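Local coordinates for ferrous IRON transport protein B homolog (Methanocaldococcus jannaschii, PDB 2WJI) that binds guanine nucleotides through its G domain, the part crystallised here, and is probably the transporter of a GTP-driven ferrous iron uptake system, at residues T64-S67 with I68-I72; R74-I77 with I78-P82; I128-D131 with K132-I136. All coordinates share one frame; numbering follows the deposited sequence.

How the contacts relate
All three contacts are local, between residues a few positions apart, and all lie at the surface; contact 2 alone includes a buried residue, Ile77. Contacts 1 and 2 share helix 68-80, with centres about 13 Å apart: contact 1 forms its N-terminal end and contact 2 its C-terminal end. Contact 3 starts helix 130-137, its centre about 30 Å from that of contact 1 and about 27 Å from that of contact 2. Contacts 1 and 3 are both N-caps, one built on a serine hydroxyl that accepts weakly and the other on an aspartate carboxylate. Contact 2 is a helix end, where the last N-H makes two weak bonds and a tyrosine ring packs against glutamate and proline.

Contact 1: T64-S67 with I68-I72; sequences TANS and IDEII
From Ser67 the chain enters a helix, its first i to i+4 bond across the contact running from Ile71 N to Ser67 O at 3.2 Å with an N-H...O angle of 162°, while Ala65 folds back toward Ile71. Ser67 is the N-cap: its OG accepts weakly from Asp69 N at 3.1 Å, the angle of 133° showing how bent this bond is. Glu70 stands beside Thr64, the two side chains pointing the same way. With CG beside its own backbone N (chi1 -64°) and the chain extended beyond, Glu70 brings OE2 to 3.0 Å from Thr64 OG1, a hydroxyl whose one proton has another acceptor within reach. Thr64 O also lies 3.0 Å from Glu70 OE2; both are acceptors, so this is not a bond. Ile71 CD1 presses against Ala65 CB at 3.3 Å, tighter than usual van der Waals contact. Asp69 touches Pro58 and Val60, and Glu70 touches Val60 and Ser62. This serine N-cap joins the loop after strand 50-56 to helix 68-80; the predicted nucleotide-binding residues Asp56 to Gly59 span the end of that strand and the start of the loop, consistent with the switch II region that follows the DxPG (G3) motif in GTPases.

Contact 2: R74-I77 with I78-P82; sequences RDYI and INEKP
The Tyr76 ring takes Glu80 over one face: Glu80 CB lies 3.7 Å from the ring centroid and only 17° off the ring normal, a CH-pi contact displaced toward the rim. Glu80 CG follows along the same ring, 3.4 Å from Tyr76 CD1, before a bend at chi2 leads the carboxylate off, its plane turned 37° from that of the ring. Pro82 meets the ring obliquely, its CG 3.3 Å from Tyr76 CE2. Tyr76 CG stands anti to the backbone N (chi1 -177°), which carries the ring alongside the last turn, where both partners lie. This is the C-terminal end of helix 68-80 in the P-loop GTPase fold, and the backbone bonds record its unwinding. Asn79 N still donates to Asp75 O at 2.9 Å in regular i to i+4 fashion, and Glu80 N reaches Tyr76 O at 2.8 Å. Lys81 N, where phi turns positive, is left with two weak bonds, to Tyr76 O at 3.4 Å and to Ile77 O at 3.3 Å, the former belonging to a wider pi-type turn. Replacing Tyr76 by an alanine would probably leave Glu80 CB without the ring face beneath it and Pro82 CG without its neighbour CE2, and open a gap beside strand 3-9. There Tyr76 touches Glu5 and Ala7, Pro82 also touches Ala7, and Ile77 packs on Ile9.

Contact 3: I128-D131 with K132-I136; sequences IDVD and KLEKI
Asp129 O is gripped by two backbone N-H groups, from Leu133 N at 3.0 Å, in the carbonyl plane with an N-H...O angle of 159°, and weakly from Lys132 N at 3.3 Å. Asp129 is thus the N-cap of helix 130-137, and its side chain completes the cap by accepting from Lys132 N at OD1, also at 3.3 Å. The N-H meets OD1 from well above the carboxylate plane, 71° out of it. Lys132 N is shared between the carboxylate and, weakly, the carbonyl of one residue. A first torsion of -166° sets CG anti to the backbone N and carries the Asp129 carboxylate over the first turn, where Asp129 CG lies 3.4 Å from Lys132 CB; the two side chains cross at about a right angle. Their charged ends do not touch. The partial positive charge of the helix start would probably favour the ionised carboxylate. Past the cap, Glu134 N donates to Val130 O at 2.9 Å. Val130 lies on Val141 and Pro143 of the edge strand 141-143 and on Leu115, placing the helix against the sheet. The acid of Glu134 is tied to that strand too: its OE1 accepts a hydrogen bond from the backbone N of Val141.

Contact 1: T64-S67 with I68-I72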
loop_
_atom_site.group_PDB
_atom_site.type_symbol
_atom_site.label_atom_id
_atom_site.label_comp_id
_atom_site.label_asym_id
_atom_site.label_seq_id
_atom_site.Cartn_x
_atom_site.Cartn_y
_atom_site.Cartn_z
ATOM N N THR A 64 7.785 11.179 -11.060
ATOM C CA THR A 64 8.216 12.308 -11.864
ATOM C C THR A 64 6.951 12.987 -12.371
ATOM O O THR A 64 5.855 12.651 -11.937
ATOM C CB THR A 64 9.097 11.852 -13.029
ATOM O OG1 THR A 64 8.353 10.959 -13.867
ATOM C CG2 THR A 64 10.328 11.131 -12.494
ATOM N N ALA A 65 7.088 13.932 -13.290
ATOM C CA ALA A 65 5.926 14.674 -13.763
ATOM C C ALA A 65 5.573 14.320 -15.206
ATOM O O ALA A 65 5.631 15.172 -16.091
ATOM C CB ALA A 65 6.168 16.169 -13.622
ATOM N N ASN A 66 5.188 13.068 -15.434
ATOM C CA ASN A 66 5.023 12.565 -16.798
ATOM C C ASN A 66 3.585 12.225 -17.187
ATOM O O ASN A 66 3.296 11.974 -18.358
ATOM C CB ASN A 66 5.925 11.348 -17.029
ATOM C CG ASN A 66 7.404 11.697 -16.994
ATOM O OD1 ASN A 66 8.255 10.821 -16.810
ATOM N ND2 ASN A 66 7.718 12.982 -17.166
ATOM N N SER A 67 2.688 12.225 -16.209
ATOM C CA SER A 67 1.292 11.886 -16.453
ATOM C C SER A 67 0.406 12.597 -15.436
ATOM O O SER A 67 0.905 13.102 -14.432
ATOM C CB SER A 67 1.100 10.368 -16.373
ATOM O OG SER A 67 -0.181 10.030 -15.867
ATOM N N ILE A 68 -0.897 12.656 -15.698
ATOM C CA ILE A 68 -1.813 13.288 -14.753
ATOM C C ILE A 68 -1.760 12.533 -13.427
ATOM O O ILE A 68 -1.667 13.132 -12.358
ATOM C CB ILE A 68 -3.264 13.310 -15.276
ATOM C CG1 ILE A 68 -3.353 14.087 -16.590
ATOM C CG2 ILE A 68 -4.191 13.938 -14.250
ATOM C CD1 ILE A 68 -4.771 14.444 -16.991
ATOM N N ASP A 69 -1.791 11.210 -13.514
ATOM C CA ASP A 69 -1.785 10.366 -12.327
ATOM C C ASP A 69 -0.537 10.580 -11.471
ATOM O O ASP A 69 -0.631 10.680 -10.251
ATOM C CB ASP A 69 -1.939 8.895 -12.717
ATOM C CG ASP A 69 -3.357 8.554 -13.145
ATOM O OD1 ASP A 69 -4.297 9.266 -12.725
ATOM O OD2 ASP A 69 -3.534 7.568 -13.894
ATOM N N GLU A 70 0.630 10.674 -12.103
ATOM C CA GLU A 70 1.855 10.880 -11.333
ATOM C C GLU A 70 1.837 12.233 -10.602
ATOM O O GLU A 70 2.278 12.330 -9.453
ATOM C CB GLU A 70 3.100 10.730 -12.210
ATOM C CG GLU A 70 3.285 9.323 -12.787
ATOM C CD GLU A 70 4.614 9.139 -13.502
ATOM O OE1 GLU A 70 4.750 8.142 -14.246
ATOM O OE2 GLU A 70 5.518 9.985 -13.329
ATOM N N ILE A 71 1.303 13.262 -11.259
ATOM C CA ILE A 71 1.182 14.579 -10.633
ATOM C C ILE A 71 0.200 14.539 -9.468
ATOM O O ILE A 71 0.441 15.147 -8.428
ATOM C CB ILE A 71 0.700 15.660 -11.632
ATOM C CG1 ILE A 71 1.534 15.622 -12.912
ATOM C CG2 ILE A 71 0.746 17.041 -10.996
ATOM C CD1 ILE A 71 2.964 16.044 -12.716
ATOM N N ILE A 72 -0.911 13.831 -9.654
ATOM C CA ILE A 72 -1.915 13.699 -8.603
ATOM C C ILE A 72 -1.358 12.970 -7.374
ATOM O O ILE A 72 -1.560 13.406 -6.239
ATOM C CB ILE A 72 -3.176 12.966 -9.106
ATOM C CG1 ILE A 72 -3.855 13.769 -10.221
ATOM C CG2 ILE A 72 -4.141 12.705 -7.951
ATOM C CD1 ILE A 72 -5.165 13.171 -10.699
#

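Contact 2: R74-I77 with I78-P82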
loop_
_atom_site.group_PDB
_atom_site.type_symbol
_atom_site.label_atom_id
_atom_site.label_comp_id
_atom_site.label_asym_id
_atom_site.label_seq_id
_atom_site.Cartn_x
_atom_site.Cartn_y
_atom_site.Cartn_z
ATOM N N ARG A 74 1.872 12.559 -6.471
ATOM C CA ARG A 74 2.936 13.332 -5.838
ATOM C C ARG A 74 2.418 14.510 -5.015
ATOM O O ARG A 74 2.902 14.751 -3.909
ATOM C CB ARG A 74 3.953 13.811 -6.876
ATOM C CG ARG A 74 4.754 15.021 -6.437
ATOM C CD ARG A 74 6.198 14.911 -6.878
ATOM N NE ARG A 74 6.892 16.186 -6.771
ATOM C CZ ARG A 74 8.132 16.325 -6.313
ATOM N NH1 ARG A 74 8.807 15.260 -5.898
ATOM N NH2 ARG A 74 8.688 17.529 -6.254
ATOM N N ASP A 75 1.448 15.240 -5.558
ATOM C CA ASP A 75 0.850 16.372 -4.849
ATOM C C ASP A 75 0.177 15.928 -3.554
ATOM O O ASP A 75 0.216 16.646 -2.544
ATOM C CB ASP A 75 -0.169 17.095 -5.732
ATOM C CG ASP A 75 0.484 17.900 -6.849
ATOM O OD1 ASP A 75 -0.259 18.456 -7.688
ATOM O OD2 ASP A 75 1.734 17.978 -6.890
ATOM N N TYR A 76 -0.444 14.750 -3.572
ATOM C CA TYR A 76 -1.117 14.271 -2.370
ATOM C C TYR A 76 -0.122 14.017 -1.242
ATOM O O TYR A 76 -0.312 14.471 -0.114
ATOM C CB TYR A 76 -1.944 13.012 -2.641
ATOM C CG TYR A 76 -2.694 12.565 -1.409
ATOM C CD1 TYR A 76 -3.938 13.100 -1.096
ATOM C CD2 TYR A 76 -2.143 11.632 -0.536
ATOM C CE1 TYR A 76 -4.618 12.701 0.045
ATOM C CE2 TYR A 76 -2.812 11.233 0.591
ATOM C CZ TYR A 76 -4.047 11.769 0.883
ATOM O OH TYR A 76 -4.708 11.362 2.024
ATOM N N ILE A 77 0.952 13.299 -1.545
ATOM C CA ILE A 77 1.927 12.966 -0.515
ATOM C C ILE A 77 2.602 14.213 0.067
ATOM O O ILE A 77 2.764 14.330 1.281
ATOM C CB ILE A 77 2.974 11.968 -1.036
ATOM C CG1 ILE A 77 2.311 10.611 -1.289
ATOM C CG2 ILE A 77 4.109 11.813 -0.039
ATOM C CD1 ILE A 77 3.202 9.624 -1.977
ATOM N N ILE A 78 2.970 15.144 -0.807
ATOM C CA ILE A 78 3.656 16.377 -0.411
ATOM C C ILE A 78 2.772 17.365 0.343
ATOM O O ILE A 78 3.165 17.915 1.372
ATOM C CB ILE A 78 4.233 17.109 -1.648
ATOM C CG1 ILE A 78 5.460 16.371 -2.181
ATOM C CG2 ILE A 78 4.588 18.544 -1.299
ATOM C CD1 ILE A 78 6.595 16.280 -1.183
ATOM N N ASN A 79 1.582 17.612 -0.186
ATOM C CA ASN A 79 0.711 18.638 0.373
ATOM C C ASN A 79 -0.262 18.112 1.423
ATOM O O ASN A 79 -0.562 18.799 2.392
ATOM C CB ASN A 79 -0.045 19.338 -0.753
ATOM C CG ASN A 79 0.891 19.962 -1.768
ATOM O OD1 ASN A 79 1.942 20.493 -1.405
ATOM N ND2 ASN A 79 0.528 19.887 -3.047
ATOM N N GLU A 80 -0.757 16.894 1.232
ATOM C CA GLU A 80 -1.718 16.322 2.179
ATOM C C GLU A 80 -1.043 15.609 3.345
ATOM O O GLU A 80 -1.666 15.368 4.383
ATOM C CB GLU A 80 -2.691 15.379 1.462
ATOM C CG GLU A 80 -3.616 16.088 0.482
ATOM C CD GLU A 80 -4.292 17.310 1.094
ATOM O OE1 GLU A 80 -4.684 17.250 2.275
ATOM O OE2 GLU A 80 -4.439 18.328 0.391
ATOM N N LYS A 81 0.227 15.261 3.169
ATOM C CA LYS A 81 1.030 14.712 4.260
ATOM C C LYS A 81 0.362 13.554 5.013
ATOM O O LYS A 81 0.123 13.657 6.211
ATOM C CB LYS A 81 1.365 15.818 5.262
ATOM C CG LYS A 81 1.735 17.150 4.635
ATOM C CD LYS A 81 3.222 17.239 4.338
ATOM C CE LYS A 81 3.662 18.686 4.167
ATOM N NZ LYS A 81 3.546 19.472 5.421
ATOM N N PRO A 82 0.069 12.444 4.314
ATOM C CA PRO A 82 -0.538 11.282 4.982
ATOM C C PRO A 82 0.290 10.855 6.191
ATOM O O PRO A 82 1.519 10.972 6.153
ATOM C CB PRO A 82 -0.459 10.184 3.924
ATOM C CG PRO A 82 -0.295 10.867 2.641
ATOM C CD PRO A 82 0.294 12.219 2.881
#

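Contact 3: I128-D131 with K132-I136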
loop_
_atom_site.group_PDB
_atom_site.type_symbol
_atom_site.label_atom_id
_atom_site.label_comp_id
_atom_site.label_asym_id
_atom_site.label_seq_id
_atom_site.Cartn_x
_atom_site.Cartn_y
_atom_site.Cartn_z
ATOM N N ILE A 128 10.646 -14.955 -1.513
ATOM C CA ILE A 128 11.007 -13.628 -1.034
ATOM C C ILE A 128 11.412 -13.694 0.432
ATOM O O ILE A 128 10.619 -14.103 1.279
ATOM C CB ILE A 128 9.832 -12.640 -1.154
ATOM C CG1 ILE A 128 9.171 -12.742 -2.529
ATOM C CG2 ILE A 128 10.310 -11.227 -0.887
ATOM C CD1 ILE A 128 10.035 -12.252 -3.662
ATOM N N ASP A 129 12.643 -13.298 0.736
ATOM C CA ASP A 129 13.067 -13.209 2.128
ATOM C C ASP A 129 12.579 -11.891 2.724
ATOM O O ASP A 129 13.232 -10.857 2.587
ATOM C CB ASP A 129 14.589 -13.326 2.247
ATOM C CG ASP A 129 15.047 -13.591 3.677
ATOM O OD1 ASP A 129 14.296 -13.271 4.625
ATOM O OD2 ASP A 129 16.164 -14.121 3.853
ATOM N N VAL A 130 11.422 -11.937 3.378
ATOM C CA VAL A 130 10.805 -10.737 3.940
ATOM C C VAL A 130 11.661 -10.086 5.021
ATOM O O VAL A 130 11.782 -8.863 5.073
ATOM C CB VAL A 130 9.409 -11.041 4.518
ATOM C CG1 VAL A 130 9.044 -10.039 5.609
ATOM C CG2 VAL A 130 8.369 -11.053 3.410
ATOM N N ASP A 131 12.247 -10.903 5.888
ATOM C CA ASP A 131 13.050 -10.384 6.989
ATOM C C ASP A 131 14.292 -9.665 6.478
ATOM O O ASP A 131 14.760 -8.703 7.087
ATOM C CB ASP A 131 13.443 -11.505 7.955
ATOM C CG ASP A 131 12.326 -11.860 8.922
ATOM O OD1 ASP A 131 12.611 -12.529 9.939
ATOM O OD2 ASP A 131 11.166 -11.466 8.672
ATOM N N LYS A 132 14.815 -10.137 5.354
ATOM C CA LYS A 132 16.011 -9.563 4.753
ATOM C C LYS A 132 15.674 -8.287 3.988
ATOM O O LYS A 132 16.427 -7.312 4.018
ATOM C CB LYS A 132 16.659 -10.583 3.819
ATOM C CG LYS A 132 17.942 -10.114 3.153
ATOM C CD LYS A 132 18.496 -11.204 2.246
ATOM C CE LYS A 132 19.871 -10.845 1.702
ATOM N NZ LYS A 132 20.391 -11.889 0.769
ATOM N N LEU A 133 14.537 -8.302 3.304
ATOM C CA LEU A 133 14.060 -7.131 2.580
ATOM C C LEU A 133 13.800 -5.992 3.564
ATOM O O LEU A 133 14.102 -4.830 3.290
ATOM C CB LEU A 133 12.780 -7.481 1.821
ATOM C CG LEU A 133 12.162 -6.436 0.895
ATOM C CD1 LEU A 133 13.166 -5.984 -0.150
ATOM C CD2 LEU A 133 10.914 -7.010 0.241
ATOM N N GLU A 134 13.252 -6.353 4.719
ATOM C CA GLU A 134 12.930 -5.405 5.772
ATOM C C GLU A 134 14.205 -4.764 6.306
ATOM O O GLU A 134 14.286 -3.545 6.455
ATOM C CB GLU A 134 12.207 -6.136 6.905
ATOM C CG GLU A 134 10.971 -5.444 7.414
ATOM C CD GLU A 134 10.116 -6.360 8.272
ATOM O OE1 GLU A 134 8.894 -6.438 8.022
ATOM O OE2 GLU A 134 10.666 -7.013 9.189
ATOM N N LYS A 135 15.198 -5.599 6.599
ATOM C CA LYS A 135 16.465 -5.128 7.149
ATOM C C LYS A 135 17.172 -4.163 6.204
ATOM O O LYS A 135 17.627 -3.102 6.621
ATOM C CB LYS A 135 17.380 -6.307 7.489
ATOM C CG LYS A 135 17.098 -6.930 8.843
ATOM C CD LYS A 135 17.724 -8.309 8.970
ATOM C CE LYS A 135 17.777 -8.760 10.426
ATOM N NZ LYS A 135 16.480 -8.563 11.133
ATOM N N ILE A 136 17.257 -4.538 4.931
ATOM C CA ILE A 136 17.909 -3.708 3.923
ATOM C C ILE A 136 17.247 -2.341 3.770
ATOM O O ILE A 136 17.916 -1.309 3.843
ATOM C CB ILE A 136 17.901 -4.387 2.542
ATOM C CG1 ILE A 136 18.604 -5.745 2.600
ATOM C CG2 ILE A 136 18.549 -3.479 1.499
ATOM C CD1 ILE A 136 18.608 -6.485 1.264
#